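Local coordinates for protein ferredoxin component of dioxygenase (Sphingobium yanoikuyae, PDB 2I7F) that binds a Rieske-type [2Fe-2S] cluster and probably carries electrons to the terminal oxygenase of a biphenyl 2,3-dioxygenase system, at residues A[59-64]-A[68-73]; A[13-18]-A[55-60]; A[29-34]-A[38-43]; A[90-95]-A[99-104]; A[20-25]-A[49-54]. All blocks are in the same frame, centred on the assembly; numbering follows the deposited sequence.

Overall arrangement
From the N terminus, the chain first enters interaction 2, whose loop 13-18 meets 55-60 much later. Nested within that long loop is interaction 5 (20-25 with 49-54), and within that the hairpin of interaction 3 (29-34 with 38-43). Interaction 1 starts where interaction 2 stops, sharing Gly-59 and Thr-60, and its hairpin supplies Cys-64 and, from the turn, His-67 to the cluster. Interaction 4 (90-95 with 99-104) closes last, on the opposite side of the chain's centre from interaction 1. None of the loops cross. Interactions 3 and 4 are hairpins of the six-stranded sheet, whose edge strand 19-21 enters interaction 5; interactions 2 and 5 tie it to the cluster-bearing part of interaction 1.

Interaction 1 (A[59-64]-A[68-73]); sequences GTIIEC and GGSFDI. With FES (Fe2/s2 (inorganic) cluster), chain D.
Ile-73 turns its CG1 anti to the carbonyl carbon (chi1 -69°), which brings CG1 within 3.8 Å of Ile-62 CB, the two side chains crossing at about a right angle. At the other end of the hairpin, Cys-64 has SG anti to N (chi1 -177°), and the sulfur binds iron FE2 of the cluster at 2.2 Å, alongside Cys-45. The antiparallel backbones between these points are joined by reciprocal bonds of Ile-62 and Phe-71 and by Ile-73 N to Thr-60 O at 2.7 Å. Nearer the cluster, Cys-64 N reaches Gly-69 O at 2.9 Å from above the carbonyl plane, and one water links Cys-64 O to Gly-68 N. The glycine backbone comes close to the cluster here, Gly-69 CA passing 3.8 Å from S1. On the face of Ile-61, Glu-63 and Ser-70, Ile-61 CG2 rests 3.8 Å from Ser-70 CB, while Ser-70 OG bonds to Ala-80 N. Cys-64 and His-67 form the second, C-x-x-H half of the Rieske cluster motif. Strand 61-63 lies in the middle of a three-stranded sheet, between 56-58 and 70-72, with Ile-62 and Ile-73 packed on Tyr-32 of strand 29-34.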
# COMPACT_ATOMS: atom_id res chain seq x y z
N GLY A 59 -4.84 11.38 -1.95
CA GLY A 59 -6.01 10.93 -1.22
C GLY A 59 -6.04 9.41 -1.24
O GLY A 59 -5.14 8.78 -0.69
N THR A 60 -7.10 8.84 -1.82
CA THR A 60 -7.22 7.37 -1.94
C THR A 60 -6.55 6.84 -3.20
O THR A 60 -6.59 5.65 -3.44
CB THR A 60 -8.71 6.89 -1.98
OG1 THR A 60 -9.40 7.61 -3.01
CG2 THR A 60 -9.40 7.14 -0.70
N ILE A 61 -5.95 7.69 -4.02
CA ILE A 61 -5.29 7.20 -5.22
C ILE A 61 -3.77 7.14 -4.96
O ILE A 61 -3.19 8.06 -4.41
CB ILE A 61 -5.65 8.06 -6.45
CG1 ILE A 61 -7.16 8.00 -6.77
CG2 ILE A 61 -4.83 7.68 -7.66
CD1 ILE A 61 -7.74 6.61 -6.94
N ILE A 62 -3.14 6.03 -5.32
CA ILE A 62 -1.68 6.01 -5.43
C ILE A 62 -1.32 5.93 -6.91
O ILE A 62 -1.83 5.07 -7.64
CB ILE A 62 -1.03 4.87 -4.57
CG1 ILE A 62 0.52 4.99 -4.52
CG2 ILE A 62 -1.54 3.46 -5.05
CD1 ILE A 62 1.04 6.26 -3.91
N GLU A 63 -0.48 6.86 -7.37
CA GLU A 63 0.00 6.83 -8.74
C GLU A 63 1.41 6.22 -8.82
O GLU A 63 2.31 6.56 -8.04
CB GLU A 63 0.00 8.24 -9.34
CG GLU A 63 0.29 8.26 -10.88
CD GLU A 63 0.16 9.66 -11.45
OE1 GLU A 63 -0.42 10.50 -10.73
OE2 GLU A 63 0.61 9.93 -12.61
N CYS A 64 1.59 5.30 -9.77
CA CYS A 64 2.86 4.66 -9.98
C CYS A 64 3.89 5.69 -10.47
O CYS A 64 3.53 6.65 -11.18
CB CYS A 64 2.69 3.55 -11.02
SG CYS A 64 4.18 2.59 -11.36
N GLY A 68 2.05 6.87 -15.64
CA GLY A 68 0.81 7.50 -15.25
C GLY A 68 -0.21 6.54 -14.67
O GLY A 68 -1.36 6.92 -14.45
N GLY A 69 0.20 5.31 -14.40
CA GLY A 69 -0.70 4.31 -13.89
C GLY A 69 -1.12 4.66 -12.48
O GLY A 69 -0.43 5.38 -11.81
N SER A 70 -2.27 4.16 -12.05
CA SER A 70 -2.75 4.40 -10.70
C SER A 70 -3.67 3.28 -10.22
O SER A 70 -4.27 2.56 -11.05
CB SER A 70 -3.48 5.75 -10.61
OG SER A 70 -4.81 5.66 -11.10
N PHE A 71 -3.75 3.18 -8.90
CA PHE A 71 -4.65 2.30 -8.17
C PHE A 71 -5.42 3.03 -7.09
O PHE A 71 -4.98 4.05 -6.55
CB PHE A 71 -3.90 1.16 -7.45
CG PHE A 71 -3.09 0.32 -8.36
CD1 PHE A 71 -3.63 -0.82 -8.96
CD2 PHE A 71 -1.76 0.68 -8.63
CE1 PHE A 71 -2.88 -1.56 -9.83
CE2 PHE A 71 -1.01 -0.09 -9.48
CZ PHE A 71 -1.56 -1.21 -10.07
N ASP A 72 -6.56 2.45 -6.74
CA ASP A 72 -7.32 2.88 -5.56
C ASP A 72 -6.73 2.17 -4.33
O ASP A 72 -6.81 0.94 -4.21
CB ASP A 72 -8.81 2.56 -5.75
CG ASP A 72 -9.67 3.15 -4.68
OD1 ASP A 72 -9.28 3.04 -3.50
OD2 ASP A 72 -10.75 3.69 -4.99
N ILE A 73 -6.14 2.94 -3.42
CA ILE A 73 -5.48 2.38 -2.23
C ILE A 73 -6.41 1.50 -1.39
O ILE A 73 -6.01 0.43 -0.92
CB ILE A 73 -4.93 3.50 -1.29
CG1 ILE A 73 -3.75 4.23 -1.96
CG2 ILE A 73 -4.54 2.86 0.11
CD1 ILE A 73 -3.57 5.70 -1.59
FE1 FES D . 3.69 0.88 -15.46
FE2 FES D . 3.37 1.01 -12.72
S1 FES D . 2.05 1.78 -14.34
S2 FES D . 5.05 0.08 -13.90
O HOH W 1 3.69 8.17 -13.36

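Interaction 2 (A[13-18]-A[55-60]); sequences VKDGEP and GYQDGT
Gln-57 pushes an extended side chain toward the bend at Gly-16, and its amide does most of the polar work. The direct hydrogen bond between the segments is weak: Gly-16 N lies 3.1 Å from Gln-57 OE1, with an angle at the hydrogen of 130°. The other end of the amide is gripped more firmly, since Gln-57 NE2 gives a straight bond in the amide plane to Gly-59 O at 3.1 Å and also bonds to Asn-33 O of strand 29-34. The partner loop, between strands 4-9 and 19-21 of the Rieske domain, makes a type II beta turn from Lys-14 to Glu-17, with Gly-16 at its third position (phi 98°), and meets edge strand 56-58 of the three-stranded sheet. Waters add three bridges: from Lys-14 O to Gln-57 OE1, from Asp-15 OD1 to Gly-59 N, and from Gly-16 O to Gln-57 N. The planes of the Asp-15 carboxylate and the Gln-57 amide are turned 24° from each other, OD1 3.6 Å from NE2, while the other oxygen, OD2, bonds to Asp-35 N. Pro-18 and Gln-57 run past each other in opposite directions, Pro-18 CD 3.6 Å from Gln-57 OE1.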
# COMPACT_ATOMS: atom_id res chain seq x y z
N VAL A 13 3.35 6.38 9.64
CA VAL A 13 2.63 6.51 8.38
C VAL A 13 1.84 7.81 8.34
O VAL A 13 0.75 7.89 8.88
CB VAL A 13 1.69 5.32 8.12
CG1 VAL A 13 1.26 5.32 6.63
CG2 VAL A 13 2.35 4.00 8.55
N LYS A 14 2.39 8.82 7.66
CA LYS A 14 1.73 10.11 7.42
C LYS A 14 0.90 10.10 6.13
O LYS A 14 1.30 9.48 5.14
CB LYS A 14 2.78 11.23 7.33
CG LYS A 14 3.44 11.61 8.65
CD LYS A 14 4.83 10.99 8.87
CE LYS A 14 5.92 11.61 7.96
NZ LYS A 14 6.33 10.69 6.81
N ASP A 15 -0.25 10.79 6.16
CA ASP A 15 -1.11 10.98 4.97
C ASP A 15 -0.26 11.65 3.94
O ASP A 15 0.34 12.68 4.23
CB ASP A 15 -2.35 11.88 5.27
CG ASP A 15 -3.45 11.82 4.16
OD1 ASP A 15 -3.19 11.54 2.97
OD2 ASP A 15 -4.62 12.05 4.49
N GLY A 16 -0.19 11.04 2.77
CA GLY A 16 0.54 11.60 1.65
C GLY A 16 1.92 11.02 1.50
O GLY A 16 2.55 11.29 0.50
N GLU A 17 2.39 10.24 2.48
CA GLU A 17 3.76 9.70 2.46
C GLU A 17 3.75 8.20 2.82
O GLU A 17 4.03 7.82 3.95
CB GLU A 17 4.67 10.50 3.41
CG GLU A 17 4.52 12.04 3.23
CD GLU A 17 5.29 12.87 4.23
OE1 GLU A 17 6.08 12.24 5.01
OE2 GLU A 17 5.12 14.14 4.23
N PRO A 18 3.39 7.34 1.85
CA PRO A 18 3.37 5.91 2.15
C PRO A 18 4.73 5.31 2.48
O PRO A 18 5.79 5.84 2.07
CB PRO A 18 2.78 5.26 0.89
CG PRO A 18 2.74 6.26 -0.14
CD PRO A 18 2.99 7.63 0.46
N GLY A 55 5.77 6.40 -5.72
CA GLY A 55 4.89 7.27 -6.51
C GLY A 55 4.26 8.32 -5.65
O GLY A 55 4.87 8.83 -4.70
N TYR A 56 3.01 8.65 -5.99
CA TYR A 56 2.38 9.88 -5.57
C TYR A 56 0.98 9.57 -5.07
O TYR A 56 0.13 9.12 -5.82
CB TYR A 56 2.33 10.86 -6.74
CG TYR A 56 3.69 10.98 -7.40
CD1 TYR A 56 4.69 11.80 -6.86
CD2 TYR A 56 3.98 10.22 -8.53
CE1 TYR A 56 5.95 11.85 -7.46
CE2 TYR A 56 5.23 10.27 -9.13
CZ TYR A 56 6.21 11.06 -8.59
OH TYR A 56 7.40 11.09 -9.24
N GLN A 57 0.77 9.81 -3.78
CA GLN A 57 -0.51 9.61 -3.17
C GLN A 57 -1.33 10.85 -3.31
O GLN A 57 -0.90 11.96 -3.00
CB GLN A 57 -0.37 9.24 -1.70
CG GLN A 57 -1.70 8.89 -1.04
CD GLN A 57 -1.56 8.63 0.44
OE1 GLN A 57 -0.45 8.57 0.96
NE2 GLN A 57 -2.70 8.47 1.12
N ASP A 58 -2.54 10.67 -3.81
CA ASP A 58 -3.47 11.79 -3.89
C ASP A 58 -4.78 11.31 -3.27
O ASP A 58 -5.69 10.85 -3.97
CB ASP A 58 -3.68 12.18 -5.34
CG ASP A 58 -4.57 13.42 -5.50
OD1 ASP A 58 -4.99 14.04 -4.50
OD2 ASP A 58 -4.84 13.77 -6.66
N GLY A 59 -4.84 11.38 -1.95
CA GLY A 59 -6.01 10.93 -1.22
C GLY A 59 -6.04 9.41 -1.24
O GLY A 59 -5.14 8.78 -0.69
N THR A 60 -7.10 8.84 -1.82
CA THR A 60 -7.22 7.37 -1.94
C THR A 60 -6.55 6.84 -3.20
O THR A 60 -6.59 5.65 -3.44
CB THR A 60 -8.71 6.89 -1.98
OG1 THR A 60 -9.40 7.61 -3.01
CG2 THR A 60 -9.40 7.14 -0.70
O HOH W 2 0.36 7.40 3.26
O HOH W 3 -2.85 12.71 0.07
O HOH W 4 3.08 10.62 -2.17

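Interaction 3 (A[29-34]-A[38-43]); sequences LAVYNV and VFVTDN
Tyr-32 and Thr-41 meet at about a right angle on one face of this hairpin. The tyrosine ring leans along its own sheet face, with CG anti to the carbonyl carbon (chi1 -42°), and presents an edge to the partner strand: Phe-39 O lies in the ring plane, 3.5 Å from Tyr-32 CD1. Past that edge the phenol OH donates to Thr-41 OG1 at 2.6 Å, and OG1 in turn donates to Asp-42 O, so the hydroxyl of buried Thr-41 accepts from one partner and donates to another. Thr-41 CG2 adds a methyl contact, 3.6 Å from Tyr-32 CE1. Further along the same hairpin, Val-34 crosses Phe-39 at nearly a right angle, its CB 3.9 Å from CE1 of that ring.

Valines populate the other face. Val-31 and Val-40 lie side by side and point the same way, whereas Val-31 meets Val-38 at a slant, their CG1 atoms 3.8 Å apart; Val-99 packs against all three. Paired backbone bonds hold the register beneath both faces, two between Ala-30 and Thr-41 and two between Tyr-32 and Phe-39.

This is a beta hairpin of strands 29-34 and 37-42 at the middle of the Rieske domain. Its valine face turns to strands 98-102 and 4-9 of the same curved sheet, its other face, through Phe-39, to Ile-73 of the cluster-bearing part.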
# COMPACT_ATOMS: atom_id res chain seq x y z
N LEU A 29 5.50 -4.74 0.57
CA LEU A 29 4.22 -4.16 1.01
C LEU A 29 4.31 -2.65 1.10
O LEU A 29 5.38 -2.12 1.30
CB LEU A 29 3.82 -4.70 2.37
CG LEU A 29 3.57 -6.23 2.51
CD1 LEU A 29 3.43 -6.54 4.00
CD2 LEU A 29 2.37 -6.68 1.72
N ALA A 30 3.18 -1.99 0.89
CA ALA A 30 3.06 -0.55 0.92
C ALA A 30 2.03 -0.26 1.98
O ALA A 30 0.97 -0.82 1.96
CB ALA A 30 2.63 -0.01 -0.39
N VAL A 31 2.36 0.65 2.88
CA VAL A 31 1.43 1.10 3.92
C VAL A 31 1.08 2.58 3.73
O VAL A 31 1.96 3.43 3.55
CB VAL A 31 2.04 0.86 5.32
CG1 VAL A 31 1.00 1.15 6.42
CG2 VAL A 31 2.56 -0.55 5.42
N TYR A 32 -0.23 2.88 3.77
CA TYR A 32 -0.76 4.20 3.51
C TYR A 32 -1.65 4.69 4.64
O TYR A 32 -2.32 3.91 5.30
CB TYR A 32 -1.60 4.23 2.25
CG TYR A 32 -1.08 3.50 1.07
CD1 TYR A 32 -1.21 2.11 1.00
CD2 TYR A 32 -0.54 4.16 -0.03
CE1 TYR A 32 -0.81 1.42 -0.08
CE2 TYR A 32 -0.12 3.42 -1.16
CZ TYR A 32 -0.27 2.07 -1.18
OH TYR A 32 0.14 1.28 -2.26
N ASN A 33 -1.69 6.02 4.77
CA ASN A 33 -2.62 6.72 5.61
C ASN A 33 -3.43 7.62 4.67
O ASN A 33 -2.87 8.51 4.03
CB ASN A 33 -1.84 7.51 6.66
CG ASN A 33 -2.68 8.56 7.43
OD1 ASN A 33 -3.85 8.80 7.15
ND2 ASN A 33 -2.03 9.22 8.37
N VAL A 34 -4.72 7.32 4.55
CA VAL A 34 -5.69 8.10 3.80
C VAL A 34 -6.61 8.79 4.82
O VAL A 34 -7.43 8.16 5.49
CB VAL A 34 -6.51 7.20 2.80
CG1 VAL A 34 -7.65 8.02 2.14
CG2 VAL A 34 -5.58 6.58 1.73
N VAL A 38 -5.57 3.71 7.90
CA VAL A 38 -4.47 2.94 7.32
C VAL A 38 -4.95 1.80 6.37
O VAL A 38 -5.93 1.13 6.62
CB VAL A 38 -3.57 2.37 8.49
CG1 VAL A 38 -2.49 1.45 8.00
CG2 VAL A 38 -2.96 3.51 9.31
N PHE A 39 -4.24 1.65 5.25
CA PHE A 39 -4.49 0.65 4.24
C PHE A 39 -3.14 0.05 3.89
O PHE A 39 -2.10 0.70 4.07
CB PHE A 39 -5.19 1.29 3.01
CG PHE A 39 -6.51 1.93 3.35
CD1 PHE A 39 -6.57 3.25 3.82
CD2 PHE A 39 -7.70 1.18 3.34
CE1 PHE A 39 -7.77 3.81 4.19
CE2 PHE A 39 -8.90 1.73 3.71
CZ PHE A 39 -8.95 3.06 4.14
N VAL A 40 -3.17 -1.21 3.45
CA VAL A 40 -1.97 -1.97 3.08
C VAL A 40 -2.24 -2.67 1.73
O VAL A 40 -3.28 -3.34 1.56
CB VAL A 40 -1.55 -3.00 4.19
CG1 VAL A 40 -0.32 -3.89 3.75
CG2 VAL A 40 -1.23 -2.26 5.51
N THR A 41 -1.32 -2.45 0.79
CA THR A 41 -1.32 -3.09 -0.53
C THR A 41 0.05 -3.72 -0.80
O THR A 41 1.02 -3.36 -0.16
CB THR A 41 -1.67 -2.10 -1.70
OG1 THR A 41 -0.53 -1.27 -2.06
CG2 THR A 41 -2.87 -1.22 -1.38
N ASP A 42 0.14 -4.66 -1.74
CA ASP A 42 1.42 -4.94 -2.37
C ASP A 42 2.09 -3.65 -2.89
O ASP A 42 1.44 -2.70 -3.28
CB ASP A 42 1.28 -5.94 -3.51
CG ASP A 42 1.13 -7.37 -3.01
OD1 ASP A 42 1.25 -7.61 -1.79
OD2 ASP A 42 0.89 -8.27 -3.85
N ASN A 43 3.41 -3.59 -2.81
CA ASN A 43 4.15 -2.41 -3.28
C ASN A 43 4.53 -2.48 -4.78
O ASN A 43 4.59 -1.44 -5.46
CB ASN A 43 5.41 -2.26 -2.42
CG ASN A 43 5.92 -0.88 -2.34
OD1 ASN A 43 7.01 -0.63 -1.76
ND2 ASN A 43 5.19 0.07 -2.91

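Interaction 4 (A[90-95]-A[99-104]); sequences YPVTIE and VCIDQP
The two strands run antiparallel but strongly twisted, 130° between their directions, and Thr-93 and Cys-100 form the hydrogen-bonded pair, with Cys-100 N 2.8 Å from Thr-93 O. Val-92 CG1 meets Val-99 CG1 at 3.7 Å on the inward face. Beside them Ile-101 has its CG1 branch between N and the carbonyl carbon (chi1 62°), an arrangement that carries CD1 to the Tyr-90 ring. This CH-pi contact is off-centre, CD1 lying 4.2 Å from the ring centroid and leaning toward CD2, while Ile-101 CG2 touches Tyr-90 CB at 3.6 Å. The Tyr-90 hydroxyl bonds to Asp-42 OD1. This is the last hairpin along the chain, within the large antiparallel sheet: strand 98-102 is flanked by 89-95 and by the N-terminal strand 4-9. Near Cys-100, whose side chain is on the other face, Glu-95 CG, placed anti to the carbonyl carbon by chi1 (-62°), lies 3.7 Å from Cys-100 SG. A water bridges Pro-91 O, Thr-93 OG1 and Asp-102 OD1, linking the strands beyond the hydrogen-bonded pair; Asp-102 OD1 also forms a salt bridge with Lys-4 NZ.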
# COMPACT_ATOMS: atom_id res chain seq x y z
N TYR A 90 -4.76 -5.92 1.73
CA TYR A 90 -4.75 -6.73 2.94
C TYR A 90 -5.62 -6.05 3.99
O TYR A 90 -5.56 -4.83 4.13
CB TYR A 90 -3.29 -6.90 3.49
CG TYR A 90 -2.34 -7.58 2.50
CD1 TYR A 90 -1.67 -6.85 1.54
CD2 TYR A 90 -2.14 -8.94 2.52
CE1 TYR A 90 -0.81 -7.44 0.65
CE2 TYR A 90 -1.29 -9.54 1.61
CZ TYR A 90 -0.64 -8.79 0.67
OH TYR A 90 0.22 -9.45 -0.18
N PRO A 91 -6.45 -6.81 4.69
CA PRO A 91 -7.18 -6.34 5.85
C PRO A 91 -6.21 -6.04 6.98
O PRO A 91 -5.35 -6.88 7.30
CB PRO A 91 -8.12 -7.53 6.20
CG PRO A 91 -8.13 -8.38 5.01
CD PRO A 91 -6.75 -8.24 4.43
N VAL A 92 -6.39 -4.85 7.57
CA VAL A 92 -5.49 -4.24 8.54
C VAL A 92 -6.16 -4.26 9.95
O VAL A 92 -7.37 -4.02 10.12
CB VAL A 92 -5.05 -2.80 8.08
CG1 VAL A 92 -4.01 -2.20 8.99
CG2 VAL A 92 -4.52 -2.84 6.64
N THR A 93 -5.35 -4.64 10.93
CA THR A 93 -5.65 -4.46 12.34
C THR A 93 -4.52 -3.59 12.94
O THR A 93 -3.40 -3.70 12.53
CB THR A 93 -5.71 -5.84 13.02
OG1 THR A 93 -6.61 -6.68 12.27
CG2 THR A 93 -6.21 -5.75 14.48
N ILE A 94 -4.83 -2.75 13.93
CA ILE A 94 -3.83 -2.05 14.76
C ILE A 94 -3.74 -2.76 16.10
O ILE A 94 -4.76 -2.94 16.80
CB ILE A 94 -4.19 -0.56 15.01
CG1 ILE A 94 -4.08 0.20 13.67
CG2 ILE A 94 -3.30 0.07 16.07
CD1 ILE A 94 -4.72 1.60 13.71
N GLU A 95 -2.52 -3.20 16.40
CA GLU A 95 -2.23 -3.96 17.59
C GLU A 95 -1.17 -3.20 18.31
O GLU A 95 -0.05 -3.17 17.85
CB GLU A 95 -1.73 -5.36 17.25
CG GLU A 95 -2.73 -6.24 16.48
CD GLU A 95 -3.89 -6.71 17.31
OE1 GLU A 95 -3.96 -6.39 18.52
OE2 GLU A 95 -4.75 -7.43 16.76
N VAL A 99 0.76 -1.25 12.85
CA VAL A 99 0.04 -1.68 11.65
C VAL A 99 0.30 -3.16 11.41
O VAL A 99 1.45 -3.56 11.20
CB VAL A 99 0.44 -0.90 10.37
CG1 VAL A 99 -0.37 -1.40 9.21
CG2 VAL A 99 0.19 0.60 10.54
N CYS A 100 -0.77 -3.97 11.49
CA CYS A 100 -0.66 -5.40 11.25
C CYS A 100 -1.59 -5.88 10.16
O CYS A 100 -2.64 -5.30 9.90
CB CYS A 100 -0.95 -6.22 12.52
SG CYS A 100 -0.02 -5.85 13.97
N ILE A 101 -1.18 -7.01 9.56
CA ILE A 101 -1.99 -7.81 8.65
C ILE A 101 -1.91 -9.27 9.12
O ILE A 101 -1.08 -9.63 9.93
CB ILE A 101 -1.56 -7.66 7.16
CG1 ILE A 101 -0.11 -8.14 6.90
CG2 ILE A 101 -1.81 -6.20 6.69
CD1 ILE A 101 0.20 -8.49 5.42
N ASP A 102 -2.81 -10.10 8.61
CA ASP A 102 -2.84 -11.49 8.99
C ASP A 102 -1.72 -12.17 8.26
O ASP A 102 -1.40 -11.80 7.14
CB ASP A 102 -4.19 -12.14 8.60
CG ASP A 102 -5.39 -11.57 9.39
OD1 ASP A 102 -5.22 -10.93 10.45
OD2 ASP A 102 -6.55 -11.77 8.93
N GLN A 103 -1.11 -13.16 8.90
CA GLN A 103 -0.21 -14.08 8.19
C GLN A 103 -1.09 -14.85 7.17
O GLN A 103 -2.10 -15.43 7.55
CB GLN A 103 0.43 -15.04 9.20
CG GLN A 103 1.97 -15.05 9.24
CD GLN A 103 2.51 -15.60 10.57
OE1 GLN A 103 2.14 -15.16 11.67
NE2 GLN A 103 3.38 -16.58 10.47
N PRO A 104 -0.77 -14.80 5.87
CA PRO A 104 -1.70 -15.42 4.91
C PRO A 104 -1.21 -16.79 4.44
O PRO A 104 -0.84 -17.62 5.27
CB PRO A 104 -1.70 -14.42 3.74
CG PRO A 104 -0.28 -13.73 3.81
CD PRO A 104 0.37 -14.19 5.16
O HOH W 5 -4.74 -9.30 6.84
O HOH W 6 -5.55 -8.06 10.07

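Interaction 5 (A[20-25]-A[49-54]); sequences AVYQEK and NAMLTD
Thr-53 approaches Ala-20 with its whole short side chain. Its CB, directed toward strand 19-21, stands 4.1 Å from Ala-20 N. From there the two branches part: OG1, set between N and the carbonyl carbon (chi1 58°), passes 3.6 Å from the Ala-20 CB methyl, whereas CG2 turns over the backbone, 3.7 Å from Ala-20 N and 3.8 Å from Ala-20 CA. The hydroxyl's polar neighbour is probably the Asn-43 amide; Ala-20 offers it just a methyl, and that contact is van der Waals packing. A second van der Waals touch lies further along. Met-51 and Tyr-22 come from opposite directions, and the methionine chain, bent at chi2 (-53°), places CE 3.7 Å from Tyr-22 OH, with CG 4.1 Å from the same oxygen. Both contacts are at the surface and small. The short 3-10 turn 52-54, held by Asp-54 N to Met-51 O, belongs to the loop between strands 37-42 and 56-58, whose neighbouring Ala-50 touches Cys-64 of the cluster site. Strand 19-21 is one of the two edge strands of the large sheet, next to 29-34, and Thr-53 also rests on Ala-30 of that strand.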
# COMPACT_ATOMS: atom_id res chain seq x y z
N ALA A 20 7.18 1.94 2.74
CA ALA A 20 7.58 0.63 2.23
C ALA A 20 7.98 -0.26 3.37
O ALA A 20 8.83 0.09 4.17
CB ALA A 20 8.78 0.77 1.25
N VAL A 21 7.37 -1.43 3.44
CA VAL A 21 7.67 -2.38 4.49
C VAL A 21 8.05 -3.66 3.81
O VAL A 21 7.35 -4.09 2.94
CB VAL A 21 6.46 -2.62 5.35
CG1 VAL A 21 6.70 -3.82 6.26
CG2 VAL A 21 6.12 -1.31 6.14
N TYR A 22 9.18 -4.26 4.19
CA TYR A 22 9.61 -5.51 3.61
C TYR A 22 9.64 -6.54 4.71
O TYR A 22 10.59 -6.62 5.45
CB TYR A 22 11.02 -5.40 3.03
CG TYR A 22 11.08 -4.54 1.79
CD1 TYR A 22 11.05 -3.15 1.87
CD2 TYR A 22 11.18 -5.13 0.53
CE1 TYR A 22 11.09 -2.36 0.68
CE2 TYR A 22 11.23 -4.36 -0.64
CZ TYR A 22 11.19 -2.99 -0.56
OH TYR A 22 11.28 -2.29 -1.75
N GLN A 23 8.57 -7.33 4.79
CA GLN A 23 8.40 -8.27 5.87
C GLN A 23 8.77 -9.62 5.25
O GLN A 23 8.43 -9.90 4.09
CB GLN A 23 6.96 -8.15 6.46
CG GLN A 23 6.78 -8.61 7.93
CD GLN A 23 6.70 -10.15 8.10
OE1 GLN A 23 7.11 -10.70 9.13
NE2 GLN A 23 6.18 -10.84 7.07
N GLU A 24 9.55 -10.41 5.98
CA GLU A 24 10.16 -11.59 5.41
C GLU A 24 9.17 -12.64 4.87
O GLU A 24 9.48 -13.33 3.90
CB GLU A 24 11.21 -12.21 6.35
CG GLU A 24 10.73 -12.68 7.72
CD GLU A 24 11.90 -13.14 8.59
OE1 GLU A 24 12.12 -12.51 9.66
OE2 GLU A 24 12.62 -14.11 8.22
N LYS A 25 7.97 -12.72 5.40
CA LYS A 25 7.03 -13.70 4.85
C LYS A 25 6.36 -13.29 3.48
O LYS A 25 5.83 -14.12 2.76
CB LYS A 25 6.00 -14.08 5.93
CG LYS A 25 6.60 -15.05 6.98
CD LYS A 25 5.70 -15.27 8.21
CE LYS A 25 6.30 -14.66 9.52
NZ LYS A 25 5.92 -15.45 10.77
N ASN A 49 8.06 -2.96 -13.08
CA ASN A 49 8.99 -3.02 -11.97
C ASN A 49 9.17 -1.60 -11.40
O ASN A 49 10.15 -0.92 -11.68
CB ASN A 49 10.35 -3.60 -12.42
CG ASN A 49 10.30 -5.08 -12.76
OD1 ASN A 49 9.68 -5.86 -12.07
ND2 ASN A 49 10.99 -5.46 -13.84
N ALA A 50 8.17 -1.15 -10.63
CA ALA A 50 8.21 0.08 -9.86
C ALA A 50 7.52 -0.22 -8.54
O ALA A 50 6.69 -1.13 -8.47
CB ALA A 50 7.50 1.19 -10.58
N MET A 51 7.88 0.53 -7.51
CA MET A 51 7.23 0.45 -6.20
C MET A 51 6.26 1.59 -6.03
O MET A 51 6.64 2.75 -6.23
CB MET A 51 8.23 0.47 -5.05
CG MET A 51 9.11 -0.82 -4.92
SD MET A 51 8.19 -2.36 -4.82
CE MET A 51 9.49 -3.56 -4.79
N LEU A 52 5.04 1.27 -5.61
CA LEU A 52 4.03 2.29 -5.43
C LEU A 52 4.38 3.33 -4.35
O LEU A 52 4.04 4.49 -4.49
CB LEU A 52 2.67 1.67 -5.18
CG LEU A 52 2.09 0.84 -6.30
CD1 LEU A 52 0.82 0.23 -5.75
CD2 LEU A 52 1.83 1.73 -7.58
N THR A 53 5.15 2.93 -3.33
CA THR A 53 5.57 3.86 -2.27
C THR A 53 6.53 4.94 -2.82
O THR A 53 6.67 5.99 -2.17
CB THR A 53 6.26 3.14 -1.09
OG1 THR A 53 7.39 2.42 -1.60
CG2 THR A 53 5.28 2.22 -0.37
N ASP A 54 7.13 4.71 -3.99
CA ASP A 54 7.91 5.74 -4.72
C ASP A 54 7.07 6.63 -5.66
O ASP A 54 7.60 7.48 -6.39
CB ASP A 54 9.03 5.10 -5.58
CG ASP A 54 10.13 4.45 -4.74
OD1 ASP A 54 10.37 4.90 -3.62
OD2 ASP A 54 10.73 3.48 -5.23